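Local coordinates for 30S ribosomal protein S6 (Aquifex aeolicus, PDB 2J5A) that probably binds 16S ribosomal RNA together with protein bS18 as a structural component of the small ribosomal subunit, at residues A[14-19]-A[26-31]; A[30-35]-A[84-89]. All blocks are in the same frame, centred on the assembly; numbering follows the deposited sequence.

Interaction 1. Residues A[14-19]-A[26-31]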
loop_
_atom_site.group_PDB
_atom_site.type_symbol
_atom_site.label_atom_id
_atom_site.label_comp_id
_atom_site.label_asym_id
_atom_site.label_seq_id
_atom_site.Cartn_x
_atom_site.Cartn_y
_atom_site.Cartn_z
ATOM N N PHE A 14 0.410 -3.274 -2.331
ATOM C CA PHE A 14 1.227 -2.988 -3.497
ATOM C C PHE A 14 2.406 -3.962 -3.593
ATOM O O PHE A 14 2.822 -4.569 -2.586
ATOM C CB PHE A 14 1.689 -1.528 -3.501
ATOM C CG PHE A 14 2.563 -1.165 -2.338
ATOM C CD1 PHE A 14 2.020 -0.902 -1.102
ATOM C CD2 PHE A 14 3.960 -1.118 -2.482
ATOM C CE1 PHE A 14 2.827 -0.568 -0.037
ATOM C CE2 PHE A 14 4.770 -0.794 -1.410
ATOM C CZ PHE A 14 4.212 -0.517 -0.200
ATOM N N ALA A 15 2.906 -4.107 -4.826
ATOM C CA ALA A 15 3.948 -5.068 -5.175
ATOM C C ALA A 15 5.147 -4.320 -5.723
ATOM O O ALA A 15 5.013 -3.535 -6.659
ATOM C CB ALA A 15 3.443 -6.060 -6.216
ATOM N N VAL A 16 6.311 -4.558 -5.120
ATOM C CA VAL A 16 7.567 -3.880 -5.485
ATOM C C VAL A 16 8.403 -4.791 -6.389
ATOM O O VAL A 16 8.465 -6.001 -6.158
ATOM C CB VAL A 16 8.364 -3.533 -4.225
ATOM C CG1 VAL A 16 9.722 -2.975 -4.576
ATOM C CG2 VAL A 16 7.567 -2.580 -3.352
ATOM N N LYS A 17 9.051 -4.220 -7.410
ATOM C CA LYS A 17 9.773 -5.059 -8.379
ATOM C C LYS A 17 10.908 -5.803 -7.663
ATOM O O LYS A 17 11.467 -5.290 -6.683
ATOM C CB LYS A 17 10.236 -4.297 -9.647
ATOM C CG LYS A 17 11.215 -3.170 -9.435
ATOM C CD LYS A 17 11.789 -2.625 -10.776
ATOM C CE LYS A 17 10.720 -2.077 -11.736
ATOM N NZ LYS A 17 11.142 -0.778 -12.432
ATOM N N PRO A 18 11.168 -7.054 -8.077
ATOM C CA PRO A 18 12.063 -7.939 -7.314
ATOM C C PRO A 18 13.572 -7.660 -7.421
ATOM O O PRO A 18 14.335 -8.373 -6.805
ATOM C CB PRO A 18 11.741 -9.337 -7.874
ATOM C CG PRO A 18 11.279 -9.091 -9.259
ATOM C CD PRO A 18 10.615 -7.724 -9.265
ATOM N N THR A 19 13.982 -6.649 -8.182
ATOM C CA THR A 19 15.395 -6.298 -8.375
ATOM C C THR A 19 15.914 -5.277 -7.354
ATOM O O THR A 19 17.098 -4.934 -7.377
ATOM C CB THR A 19 15.618 -5.681 -9.767
ATOM O OG1 THR A 19 14.933 -4.415 -9.846
ATOM C CG2 THR A 19 15.119 -6.609 -10.876
ATOM N N LYS A 26 12.218 -2.442 2.064
ATOM C CA LYS A 26 11.758 -1.962 3.366
ATOM C C LYS A 26 11.673 -0.435 3.405
ATOM O O LYS A 26 10.746 0.111 3.969
ATOM C CB LYS A 26 12.657 -2.483 4.491
ATOM C CG LYS A 26 12.483 -3.968 4.821
ATOM C CD LYS A 26 11.184 -4.194 5.583
ATOM C CE LYS A 26 11.302 -5.340 6.581
ATOM N NZ LYS A 26 9.959 -5.696 7.137
ATOM N N LYS A 27 12.635 0.239 2.791
ATOM C CA LYS A 27 12.635 1.702 2.671
ATOM C C LYS A 27 11.414 2.201 1.880
ATOM O O LYS A 27 10.725 3.120 2.313
ATOM C CB LYS A 27 13.942 2.159 2.001
ATOM C CG LYS A 27 14.126 3.681 1.862
ATOM C CD LYS A 27 14.571 4.344 3.149
ATOM C CE LYS A 27 14.351 5.880 3.107
ATOM N NZ LYS A 27 15.268 6.625 4.064
ATOM N N LYS A 28 11.165 1.592 0.724
ATOM C CA LYS A 28 9.941 1.826 -0.044
ATOM C C LYS A 28 8.664 1.753 0.811
ATOM O O LYS A 28 7.835 2.644 0.765
ATOM C CB LYS A 28 9.830 0.827 -1.185
ATOM C CG LYS A 28 8.700 1.134 -2.154
ATOM C CD LYS A 28 9.188 1.610 -3.504
ATOM C CE LYS A 28 9.499 3.095 -3.529
ATOM N NZ LYS A 28 9.942 3.478 -4.922
ATOM N N PHE A 29 8.526 0.699 1.594
ATOM C CA PHE A 29 7.396 0.570 2.506
ATOM C C PHE A 29 7.279 1.737 3.489
ATOM O O PHE A 29 6.186 2.281 3.678
ATOM C CB PHE A 29 7.499 -0.741 3.273
ATOM C CG PHE A 29 6.258 -1.123 4.025
ATOM C CD1 PHE A 29 4.987 -0.712 3.601
ATOM C CD2 PHE A 29 6.347 -1.954 5.114
ATOM C CE1 PHE A 29 3.862 -1.096 4.273
ATOM C CE2 PHE A 29 5.208 -2.364 5.776
ATOM C CZ PHE A 29 3.969 -1.929 5.358
ATOM N N GLU A 30 8.396 2.110 4.122
ATOM C CA GLU A 30 8.416 3.258 5.035
ATOM C C GLU A 30 8.032 4.539 4.300
ATOM O O GLU A 30 7.336 5.380 4.839
ATOM C CB GLU A 30 9.792 3.442 5.710
ATOM C CG GLU A 30 10.221 2.321 6.682
ATOM C CD GLU A 30 9.164 1.933 7.709
ATOM O OE1 GLU A 30 8.549 2.852 8.314
ATOM O OE2 GLU A 30 8.941 0.707 7.921
ATOM N N GLN A 31 8.500 4.677 3.073
ATOM C CA GLN A 31 8.168 5.828 2.247
ATOM C C GLN A 31 6.691 5.921 1.879
ATOM O O GLN A 31 6.149 7.019 1.808
ATOM C CB GLN A 31 9.022 5.835 0.978
ATOM C CG GLN A 31 10.437 6.359 1.256
ATOM C CD GLN A 31 11.407 6.190 0.095
ATOM O OE1 GLN A 31 11.021 5.825 -1.035
ATOM N NE2 GLN A 31 12.691 6.456 0.374
#

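Interaction 2. Residues A[30-35]-A[84-89]. With NA (sodium ion), chain B.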
loop_
_atom_site.group_PDB
_atom_site.type_symbol
_atom_site.label_atom_id
_atom_site.label_comp_id
_atom_site.label_asym_id
_atom_site.label_seq_id
_atom_site.Cartn_x
_atom_site.Cartn_y
_atom_site.Cartn_z
ATOM N N GLU A 30 8.396 2.110 4.122
ATOM C CA GLU A 30 8.416 3.258 5.035
ATOM C C GLU A 30 8.032 4.539 4.300
ATOM O O GLU A 30 7.336 5.380 4.839
ATOM C CB GLU A 30 9.792 3.442 5.710
ATOM C CG GLU A 30 10.221 2.321 6.682
ATOM C CD GLU A 30 9.164 1.933 7.709
ATOM O OE1 GLU A 30 8.549 2.852 8.314
ATOM O OE2 GLU A 30 8.941 0.707 7.921
ATOM N N GLN A 31 8.500 4.677 3.073
ATOM C CA GLN A 31 8.168 5.828 2.247
ATOM C C GLN A 31 6.691 5.921 1.879
ATOM O O GLN A 31 6.149 7.019 1.808
ATOM C CB GLN A 31 9.022 5.835 0.978
ATOM C CG GLN A 31 10.437 6.359 1.256
ATOM C CD GLN A 31 11.407 6.190 0.095
ATOM O OE1 GLN A 31 11.021 5.825 -1.035
ATOM N NE2 GLN A 31 12.691 6.456 0.374
ATOM N N VAL A 32 6.048 4.783 1.643
ATOM C CA VAL A 32 4.628 4.763 1.370
ATOM C C VAL A 32 3.847 5.163 2.621
ATOM O O VAL A 32 2.931 5.976 2.551
ATOM C CB VAL A 32 4.181 3.405 0.836
ATOM C CG1 VAL A 32 2.617 3.316 0.776
ATOM C CG2 VAL A 32 4.836 3.167 -0.539
ATOM N N LYS A 33 4.237 4.600 3.757
ATOM C CA LYS A 33 3.617 4.928 5.041
ATOM C C LYS A 33 3.748 6.402 5.389
ATOM O O LYS A 33 2.838 6.988 5.939
ATOM C CB LYS A 33 4.206 4.063 6.169
ATOM C CG LYS A 33 3.350 2.850 6.504
ATOM C CD LYS A 33 4.153 1.616 6.761
ATOM C CE LYS A 33 5.095 1.770 7.927
ATOM N NZ LYS A 33 6.331 0.985 7.708
ATOM N N GLU A 34 4.885 7.001 5.062
ATOM C CA GLU A 34 5.125 8.389 5.438
ATOM C C GLU A 34 4.335 9.285 4.495
ATOM O O GLU A 34 3.831 10.321 4.907
ATOM C CB GLU A 34 6.631 8.705 5.400
ATOM C CG GLU A 34 7.144 9.635 6.508
ATOM C CD GLU A 34 6.615 9.265 7.881
ATOM O OE1 GLU A 34 6.702 8.064 8.248
ATOM O OE2 GLU A 34 6.091 10.179 8.571
ATOM N N PHE A 35 4.220 8.883 3.231
ATOM C CA PHE A 35 3.351 9.563 2.280
ATOM C C PHE A 35 1.902 9.569 2.779
ATOM O O PHE A 35 1.243 10.605 2.818
ATOM C CB PHE A 35 3.447 8.875 0.922
ATOM C CG PHE A 35 2.525 9.432 -0.114
ATOM C CD1 PHE A 35 2.979 10.346 -1.048
ATOM C CD2 PHE A 35 1.188 9.025 -0.173
ATOM C CE1 PHE A 35 2.116 10.845 -2.014
ATOM C CE2 PHE A 35 0.327 9.527 -1.142
ATOM C CZ PHE A 35 0.788 10.425 -2.059
ATOM N N PHE A 84 -2.145 7.397 -7.561
ATOM C CA PHE A 84 -1.316 8.110 -8.537
ATOM C C PHE A 84 0.167 7.935 -8.201
ATOM O O PHE A 84 0.974 7.610 -9.054
ATOM C CB PHE A 84 -1.637 9.605 -8.558
ATOM C CG PHE A 84 -0.932 10.359 -9.648
ATOM C CD1 PHE A 84 -1.249 10.133 -10.971
ATOM C CD2 PHE A 84 0.053 11.273 -9.355
ATOM C CE1 PHE A 84 -0.619 10.825 -11.979
ATOM C CE2 PHE A 84 0.701 11.966 -10.372
ATOM C CZ PHE A 84 0.354 11.740 -11.678
ATOM N N GLN A 85 0.498 8.161 -6.937
ATOM C CA GLN A 85 1.868 7.985 -6.440
ATOM C C GLN A 85 2.419 6.573 -6.705
ATOM O O GLN A 85 3.571 6.414 -7.123
ATOM C CB GLN A 85 1.890 8.270 -4.951
ATOM C CG GLN A 85 3.275 8.305 -4.331
ATOM C CD GLN A 85 3.982 9.650 -4.514
ATOM O OE1 GLN A 85 3.665 10.438 -5.425
ATOM N NE2 GLN A 85 4.963 9.903 -3.652
ATOM N N LEU A 86 1.609 5.542 -6.472
ATOM C CA LEU A 86 2.092 4.180 -6.678
ATOM C C LEU A 86 2.147 3.852 -8.169
ATOM O O LEU A 86 3.033 3.120 -8.604
ATOM C CB LEU A 86 1.260 3.158 -5.900
ATOM C CG LEU A 86 1.137 3.292 -4.359
ATOM C CD1 LEU A 86 0.101 2.314 -3.866
ATOM C CD2 LEU A 86 2.447 3.087 -3.621
ATOM N N LYS A 87 1.198 4.383 -8.939
ATOM C CA LYS A 87 1.223 4.310 -10.401
ATOM C C LYS A 87 2.559 4.848 -10.969
ATOM O O LYS A 87 3.298 4.108 -11.630
ATOM C CB LYS A 87 0.042 5.076 -11.014
ATOM C CG LYS A 87 -0.189 4.793 -12.499
ATOM C CD LYS A 87 -1.213 5.725 -13.209
ATOM C CE LYS A 87 -2.418 6.164 -12.353
ATOM N NZ LYS A 87 -3.692 6.296 -13.123
ATOM N N ILE A 88 2.893 6.098 -10.679
ATOM C CA ILE A 88 4.068 6.701 -11.293
ATOM C C ILE A 88 5.401 6.171 -10.734
ATOM O O ILE A 88 6.406 6.200 -11.450
ATOM C CB ILE A 88 4.018 8.265 -11.278
ATOM C CG1 ILE A 88 4.213 8.826 -9.866
ATOM C CG2 ILE A 88 2.691 8.730 -11.866
ATOM C CD1 ILE A 88 4.310 10.326 -9.808
ATOM N N ASP A 89 5.416 5.681 -9.487
ATOM C CA ASP A 89 6.610 5.041 -8.932
ATOM C C ASP A 89 6.950 3.846 -9.777
ATOM O O ASP A 89 6.178 2.880 -9.845
ATOM C CB ASP A 89 6.401 4.585 -7.490
ATOM C CG ASP A 89 7.707 4.230 -6.794
ATOM O OD1 ASP A 89 8.608 3.644 -7.413
ATOM O OD2 ASP A 89 7.854 4.546 -5.613
HETATM NA NA NA B . 4.212 2.113 -10.370
HETATM O O HOH W 1 4.472 1.584 -12.415
#

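Interaction 1. Residues A[14-19]-A[26-31]
Phe14 and Phe29 meet where strand 8-16, a central strand of the sheet, is covered by helix 22-38. Together they make the first beta-alpha unit of the ferredoxin-like fold, in which two helices lie on one face of a four-stranded antiparallel sheet. The two aromatic side chains cross at roughly a right angle. Phe14 offers its edge: CZ stands 3.9 Å from CD1 of Phe29, and that carbon lies close to the plane of the Phe14 ring. CG of Phe14 is placed between its backbone N and carbonyl carbon (chi1 63°), and from there the ring reaches out from the strand to the helix. Phe29 is reached at one ortho carbon; the Phe29 ring also stacks with Phe67 of strand 63-73, so a single helix residue spans two neighbouring strands.

One position earlier on the helix, Lys28 shows how a long charged side chain can serve a core with its stem alone. Its CG lies anti to the backbone N (chi1 -171°) and packs against a methyl of Val16, meeting it at a slant. Beyond CG the chain bends twice, at chi2 and chi3, and leads the ammonium away from the strand to salt bridges with Asp89 and Asp91. The apolar part thus remains over the buried valine while the charge is paired with two aspartates just before strand 92-100. Between these elements, whose short axes approach to 10.2 Å at 146°, the contact is entirely apolar and covers a modest area. Lys28 CG is the atom shared by both strand residues, lying 4.4 Å from Phe14 CE2 and 4.1 Å from Val16 CG2.

Interaction 2. Residues A[30-35]-A[84-89]
Phe35 and Gln85 face each other across the groove between helices 22-38 and 78-88, the two helices that cover one side of the sheet in this ferredoxin-like fold. The ring of Phe35 receives Gln85 over one face. CG of Gln85 makes a CH-pi contact, 4.0 Å from the ring centroid and 25° off the normal, shifted to the rim. A bend at chi2 (82°) then swings the amide outward past the CD1-CE1 rim of the ring, the two planes inclined by 30°, and NE2 comes to 3.3 Å from Phe35 CD1. With an alanine here only CB would remain beside the ring, and Phe35 would probably lose the CG contact on this face and the amide along its rim, leaving a gap between the helices.

Deeper in the groove, Val32 and Leu86 cross at about a right angle, touching through single methyls: CG2 of Val32 lies 3.9 Å from CD2 of Leu86. Both are buried, and the next shell is the sheet itself, since Val32 also rests on Phe14 and Leu86 on Thr12 of strand 8-16.

Further out, a sodium ion binds at the end of helix 78-88. Leu86 O at 2.4 Å from the ion and Lys87 O at 2.5 Å from it supply the last-turn ligands, and Val92 O and a water help complete the site. The metal thus bridges the carbonyl end of the helix and the start of strand 92-100, and probably steadies the turn that carries Leu86. Asp89 leaves the helical path, yet its N still bonds Gln85 O, and its carboxylate accepts from Asp91 N. Its own carbonyl completes the grip: Asp89 O lies 2.2 Å from the sodium.

Helix 22-38 serves both contacts: interaction 1 seats it on strand 8-16, while interaction 2 sets it beside helix 78-88. They meet inside the core, where Phe14 CZ of the first packs at 3.8 Å on Val32 CG2 of the second, and near the surface, where Lys28 and Asp89 form a salt bridge. Helix-on-sheet packing in interaction 1 is mostly buried and wholly apolar, an aromatic edge plus aliphatic carbons. Helix-to-helix packing in interaction 2 is graded: methyls inside, a glutamine methylene over a ring farther out, its amide at the rim. The sodium site stands apart from that packing, belonging to the end of helix 78-88 and joining it to strand 92-100.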